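Long-range contacts in female germline-specific tumor suppressor gld-1 (Caenorhabditis elegans, PDB 3K6T), which binds as a homodimer to mRNAs carrying a UACUCAU-type consensus, in untranslated and coding regions, and represses translation of targets such as glp-1: residues A[8-13]-A[40-45]; A[15-20]-A[33-38]. One frame throughout, in Å; residues are numbered along the deposited sequence.

Interaction 1. Residues A[8-13]-A[40-45]; sequences EYLADL and RVRVAL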
loop_
_atom_site.group_PDB
_atom_site.type_symbol
_atom_site.label_atom_id
_atom_site.label_comp_id
_atom_site.label_asym_id
_atom_site.label_seq_id
_atom_site.Cartn_x
_atom_site.Cartn_y
_atom_site.Cartn_z
ATOM N N GLU A 8 1.521 3.086 16.367
ATOM C CA GLU A 8 0.074 3.107 16.158
ATOM C C GLU A 8 -0.291 2.892 14.686
ATOM O O GLU A 8 -1.222 2.153 14.366
ATOM C CB GLU A 8 -0.525 4.426 16.660
ATOM N N TYR A 9 0.437 3.554 13.796
ATOM C CA TYR A 9 0.244 3.367 12.359
ATOM C C TYR A 9 0.440 1.903 11.957
ATOM O O TYR A 9 -0.362 1.342 11.204
ATOM C CB TYR A 9 1.209 4.261 11.590
ATOM C CG TYR A 9 1.103 4.178 10.083
ATOM C CD1 TYR A 9 -0.121 4.318 9.439
ATOM C CD2 TYR A 9 2.243 4.000 9.300
ATOM C CE1 TYR A 9 -0.209 4.255 8.060
ATOM C CE2 TYR A 9 2.167 3.941 7.927
ATOM C CZ TYR A 9 0.942 4.062 7.308
ATOM O OH TYR A 9 0.875 4.010 5.936
ATOM N N LEU A 10 1.510 1.294 12.463
ATOM C CA LEU A 10 1.802 -0.115 12.209
ATOM C C LEU A 10 0.636 -0.991 12.654
ATOM O O LEU A 10 0.224 -1.918 11.948
ATOM C CB LEU A 10 3.075 -0.537 12.960
ATOM C CG LEU A 10 3.567 -1.971 12.766
ATOM C CD1 LEU A 10 3.746 -2.283 11.286
ATOM C CD2 LEU A 10 4.871 -2.223 13.525
ATOM N N ALA A 11 0.129 -0.710 13.851
ATOM C CA ALA A 11 -1.018 -1.423 14.386
ATOM C C ALA A 11 -2.220 -1.312 13.449
ATOM O O ALA A 11 -2.906 -2.297 13.190
ATOM C CB ALA A 11 -1.368 -0.895 15.770
ATOM N N ASP A 12 -2.473 -0.109 12.942
ATOM C CA ASP A 12 -3.588 0.098 12.019
ATOM C C ASP A 12 -3.415 -0.731 10.746
ATOM O O ASP A 12 -4.363 -1.351 10.268
ATOM C CB ASP A 12 -3.745 1.583 11.672
ATOM C CG ASP A 12 -4.342 2.393 12.818
ATOM O OD1 ASP A 12 -4.992 1.791 13.698
ATOM O OD2 ASP A 12 -4.164 3.631 12.835
ATOM N N LEU A 13 -2.201 -0.749 10.204
ATOM C CA LEU A 13 -1.938 -1.504 8.976
ATOM C C LEU A 13 -2.155 -2.988 9.206
ATOM O O LEU A 13 -2.770 -3.681 8.393
ATOM C CB LEU A 13 -0.503 -1.273 8.491
ATOM C CG LEU A 13 -0.094 0.157 8.144
ATOM C CD1 LEU A 13 1.400 0.183 7.868
ATOM C CD2 LEU A 13 -0.880 0.695 6.951
ATOM N N ARG A 40 8.164 -1.393 5.334
ATOM C CA ARG A 40 8.822 -0.093 5.414
ATOM C C ARG A 40 8.699 0.543 6.806
ATOM O O ARG A 40 9.644 1.146 7.306
ATOM C CB ARG A 40 8.258 0.861 4.363
ATOM C CG ARG A 40 8.913 2.242 4.395
ATOM C CD ARG A 40 8.158 3.247 3.525
ATOM N NE ARG A 40 6.887 3.663 4.121
ATOM C CZ ARG A 40 6.779 4.550 5.107
ATOM N NH1 ARG A 40 7.865 5.115 5.623
ATOM N NH2 ARG A 40 5.582 4.867 5.583
ATOM N N VAL A 41 7.522 0.425 7.409
ATOM C CA VAL A 41 7.280 0.968 8.740
ATOM C C VAL A 41 8.085 0.224 9.820
ATOM O O VAL A 41 8.640 0.843 10.719
ATOM C CB VAL A 41 5.777 0.938 9.095
ATOM C CG1 VAL A 41 5.558 1.371 10.549
ATOM C CG2 VAL A 41 5.006 1.844 8.165
ATOM N N ARG A 42 8.135 -1.100 9.734
ATOM C CA ARG A 42 8.944 -1.877 10.669
ATOM C C ARG A 42 10.419 -1.490 10.557
ATOM O O ARG A 42 11.105 -1.328 11.562
ATOM C CB ARG A 42 8.786 -3.376 10.414
ATOM C CG ARG A 42 7.421 -3.946 10.772
ATOM C CD ARG A 42 7.490 -5.468 10.784
ATOM N NE ARG A 42 6.179 -6.108 10.717
ATOM C CZ ARG A 42 5.426 -6.387 11.776
ATOM N NH1 ARG A 42 5.844 -6.068 12.996
ATOM N NH2 ARG A 42 4.249 -6.982 11.613
ATOM N N VAL A 43 10.900 -1.346 9.330
ATOM C CA VAL A 43 12.290 -0.954 9.108
ATOM C C VAL A 43 12.552 0.436 9.682
ATOM O O VAL A 43 13.560 0.658 10.361
ATOM C CB VAL A 43 12.674 -0.995 7.611
ATOM C CG1 VAL A 43 14.014 -0.291 7.375
ATOM C CG2 VAL A 43 12.735 -2.428 7.127
ATOM N N ALA A 44 11.633 1.364 9.422
ATOM C CA ALA A 44 11.757 2.726 9.939
ATOM C C ALA A 44 11.774 2.760 11.466
ATOM O O ALA A 44 12.551 3.500 12.067
ATOM C CB ALA A 44 10.635 3.619 9.398
ATOM N N LEU A 45 10.907 1.967 12.088
ATOM C CA LEU A 45 10.857 1.899 13.545
ATOM C C LEU A 45 12.183 1.364 14.076
ATOM O O LEU A 45 12.763 1.918 15.007
ATOM C CB LEU A 45 9.691 1.012 14.007
ATOM C CG LEU A 45 8.294 1.599 13.779
ATOM C CD1 LEU A 45 7.205 0.565 14.076
ATOM C CD2 LEU A 45 8.099 2.857 14.626
#
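L10, V41 and L45 form the apolar seam of an antiparallel helix-helix contact, with Y9 and L13 packed beside it. The contact joins the start of helix 7-20 to the later part of helix 28-49 in the Qua1 homodimerization domain. The two short segments run at 158° to each other, and their axes approach to 10.2 Å. L10 and V41 sit level, with CA atoms 6.6 Å apart.

V41 is shared by Y9, L10 and L13 of helix 7-20. Its two methyls go different ways. CG1 lies by the L10 side chain, 4.0 Å from L10 CB, and the two side chains run alongside each other, pointing opposite ways. V41 CG2 meets the Y9 ring obliquely, 3.5 Å from Y9 CE2. The same methyl also touches L13 CD1. That L13 methyl lies over one face of the Y9 ring, so the phenol is packed by its own helix as well as by the partner.

The L10 side chain forks over helix 28-49. Its chi1 of -178° sets CG beside its own carbonyl carbon, and the two methyls reach R42 and L45. L10 CD2 is 3.7 Å from L45 CD1. The R42 chain lies across L10, and L10 CD1 sits by R42 CG and over one face of the guanidinium.

The polar ends of Y9 and R40 are held by neighbours. Y9 OH hydrogen-bonds E37 OE2 and R32 NH2 of the second subunit. R40 NH2 forms a salt bridge with E37 OE2 and a hydrogen bond to H3 O. One carboxylate oxygen thus takes both groups.

Methyl packing holds these segments together directly, while the Y9 side of the contact is tied through E37 and carries it on to the dimer partner.

Interaction 2. Residues A[15-20]-A[33-38]; sequences KEKKHL and LLDDEI
Apolar packing at L34 and an ionic pair at K17 hold the C-terminal part of helix 7-20 against the middle of helix 28-49. This is the part of the Qua1 helix-turn-helix hairpin nearer its turn. The segments run nearly antiparallel, at 155°, with axes 10.7 Å apart at closest approach.

The apolar part centres on L34. Its CD2 is pressed against the opposite backbone, 3.4 Å from K17 CA. The same methyl lies 3.6 Å from K17 CB. L20 and L34 meet tip to tip, with L20 CD1 3.8 Å from L34 CD2. One leucine methyl therefore touches both K17 and L20. Farther along, I38 lies across the aliphatic chain of K17, with I38 CD1 3.7 Å from K17 CD.

The ionic part uses the far end of the same lysine. K17 runs extended to CE and then bends at the last torsion (chi4 61°). K17 NZ gives a hydrogen bond of 3.1 Å to D35 OD1, within a salt bridge, and meets the syn lone pair of that oxygen. It also forms a salt bridge with E31 OE2, its stronger polar partner. D35 OD2 lies close to the E31 carboxylate, so the ammonium probably eases repulsion between the two acids.

Contacts with the second subunit flank this site. E16 OE2 accepts N29 N and E16 OE1 accepts V30 N, both at the start of helix 28-49 of the second subunit. F27 of that subunit packs on L20.

K17 thus serves twice: its methylenes join the leucine-isoleucine packing, and its charge links two acids of helix 28-49 to helix 7-20.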
loop_
_atom_site.group_PDB
_atom_site.type_symbol
_atom_site.label_atom_id
_atom_site.label_comp_id
_atom_site.label_asym_id
_atom_site.label_seq_id
_atom_site.Cartn_x
_atom_site.Cartn_y
_atom_site.Cartn_z
ATOM N N LYS A 15 -3.993 -4.405 11.512
ATOM C CA LYS A 15 -5.424 -4.659 11.641
ATOM C C LYS A 15 -6.101 -4.718 10.265
ATOM O O LYS A 15 -6.972 -5.556 10.033
ATOM C CB LYS A 15 -6.097 -3.598 12.518
ATOM C CG LYS A 15 -7.447 -4.029 13.067
ATOM C CD LYS A 15 -8.319 -2.838 13.454
ATOM C CE LYS A 15 -9.727 -3.285 13.847
ATOM N NZ LYS A 15 -10.696 -2.149 13.910
ATOM N N GLU A 16 -5.709 -3.828 9.353
ATOM C CA GLU A 16 -6.307 -3.821 8.012
ATOM C C GLU A 16 -5.929 -5.092 7.256
ATOM O O GLU A 16 -6.745 -5.655 6.527
ATOM C CB GLU A 16 -5.907 -2.563 7.223
ATOM C CG GLU A 16 -6.561 -1.287 7.760
ATOM C CD GLU A 16 -6.384 -0.078 6.857
ATOM O OE1 GLU A 16 -6.133 -0.254 5.644
ATOM O OE2 GLU A 16 -6.511 1.055 7.368
ATOM N N LYS A 17 -4.696 -5.551 7.462
ATOM C CA LYS A 17 -4.207 -6.791 6.851
ATOM C C LYS A 17 -5.019 -8.000 7.313
ATOM O O LYS A 17 -5.323 -8.898 6.525
ATOM C CB LYS A 17 -2.724 -6.987 7.176
ATOM C CG LYS A 17 -2.109 -8.296 6.674
ATOM C CD LYS A 17 -0.605 -8.333 6.969
ATOM C CE LYS A 17 -0.006 -9.719 6.734
ATOM N NZ LYS A 17 -0.161 -10.164 5.322
ATOM N N LYS A 18 -5.360 -8.020 8.597
ATOM C CA LYS A 18 -6.220 -9.068 9.134
ATOM C C LYS A 18 -7.638 -8.999 8.538
ATOM O O LYS A 18 -8.226 -10.027 8.204
ATOM C CB LYS A 18 -6.269 -8.982 10.657
ATOM C CG LYS A 18 -6.621 -10.288 11.345
ATOM C CD LYS A 18 -6.341 -10.207 12.845
ATOM N N HIS A 19 -8.188 -7.796 8.402
ATOM C CA HIS A 19 -9.496 -7.647 7.758
ATOM C C HIS A 19 -9.484 -8.177 6.322
ATOM O O HIS A 19 -10.463 -8.752 5.856
ATOM C CB HIS A 19 -9.964 -6.188 7.768
ATOM C CG HIS A 19 -10.216 -5.637 9.138
ATOM N ND1 HIS A 19 -10.684 -6.410 10.178
ATOM C CD2 HIS A 19 -10.095 -4.380 9.628
ATOM C CE1 HIS A 19 -10.823 -5.657 11.256
ATOM N NE2 HIS A 19 -10.474 -4.422 10.949
ATOM N N LEU A 20 -8.372 -7.979 5.623
ATOM C CA LEU A 20 -8.249 -8.423 4.236
ATOM C C LEU A 20 -8.297 -9.933 4.066
ATOM O O LEU A 20 -8.627 -10.417 2.982
ATOM C CB LEU A 20 -6.952 -7.886 3.606
ATOM C CG LEU A 20 -6.992 -6.516 2.936
ATOM C CD1 LEU A 20 -5.618 -6.192 2.324
ATOM C CD2 LEU A 20 -8.081 -6.459 1.868
ATOM N N LEU A 33 0.799 -4.097 -1.724
ATOM C CA LEU A 33 1.073 -2.715 -1.333
ATOM C C LEU A 33 1.088 -2.586 0.189
ATOM O O LEU A 33 1.932 -1.901 0.765
ATOM C CB LEU A 33 0.038 -1.764 -1.948
ATOM C CG LEU A 33 0.060 -1.676 -3.483
ATOM C CD1 LEU A 33 -1.133 -0.891 -4.035
ATOM C CD2 LEU A 33 1.386 -1.084 -3.957
ATOM N N LEU A 34 0.152 -3.271 0.832
ATOM C CA LEU A 34 0.017 -3.233 2.277
ATOM C C LEU A 34 1.191 -3.929 2.963
ATOM O O LEU A 34 1.732 -3.410 3.930
ATOM C CB LEU A 34 -1.320 -3.859 2.707
ATOM C CG LEU A 34 -1.559 -4.022 4.214
ATOM C CD1 LEU A 34 -1.435 -2.684 4.958
ATOM C CD2 LEU A 34 -2.931 -4.662 4.469
ATOM N N ASP A 35 1.580 -5.099 2.465
ATOM C CA ASP A 35 2.785 -5.784 2.975
ATOM C C ASP A 35 4.049 -4.933 2.802
ATOM O O ASP A 35 4.897 -4.881 3.696
ATOM C CB ASP A 35 2.991 -7.141 2.286
ATOM C CG ASP A 35 2.020 -8.193 2.768
ATOM O OD1 ASP A 35 1.428 -7.987 3.846
ATOM O OD2 ASP A 35 1.853 -9.225 2.076
ATOM N N ASP A 36 4.179 -4.283 1.648
ATOM C CA ASP A 36 5.309 -3.386 1.398
ATOM C C ASP A 36 5.345 -2.284 2.460
ATOM O O ASP A 36 6.408 -1.938 2.964
ATOM C CB ASP A 36 5.199 -2.707 0.029
ATOM C CG ASP A 36 5.461 -3.646 -1.147
ATOM O OD1 ASP A 36 5.897 -4.795 -0.941
ATOM O OD2 ASP A 36 5.227 -3.208 -2.300
ATOM N N GLU A 37 4.185 -1.710 2.769
ATOM C CA GLU A 37 4.107 -0.579 3.710
ATOM C C GLU A 37 4.411 -1.037 5.143
ATOM O O GLU A 37 5.068 -0.338 5.905
ATOM C CB GLU A 37 2.730 0.114 3.630
ATOM C CG GLU A 37 2.547 1.321 4.552
ATOM C CD GLU A 37 3.396 2.531 4.141
ATOM O OE1 GLU A 37 4.303 2.389 3.289
ATOM O OE2 GLU A 37 3.149 3.635 4.669
ATOM N N ILE A 38 3.929 -2.219 5.497
ATOM C CA ILE A 38 4.212 -2.788 6.810
ATOM C C ILE A 38 5.719 -2.986 6.971
ATOM O O ILE A 38 6.293 -2.622 7.997
ATOM C CB ILE A 38 3.441 -4.106 7.016
ATOM C CG1 ILE A 38 1.944 -3.803 7.159
ATOM C CG2 ILE A 38 3.978 -4.872 8.236
ATOM C CD1 ILE A 38 1.057 -5.039 7.258
#

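Overall arrangement
Both interactions join the same two helices, 7-20 and 28-49, so together they form one helical hairpin. Their centres lie 10 Å apart. Along the chain interaction 2 lies nearer the turn, and interaction 1 lies nearer the chain ends. They meet directly. L13 of interaction 1 packs on L34, E37 and I38 of interaction 2, and E37 joins the two through its polar end as well. The packing is therefore continuous along the hairpin. Both interactions also touch the second subunit, as expected in a Qua1 domain, whose paired hairpins make the protein a dimer.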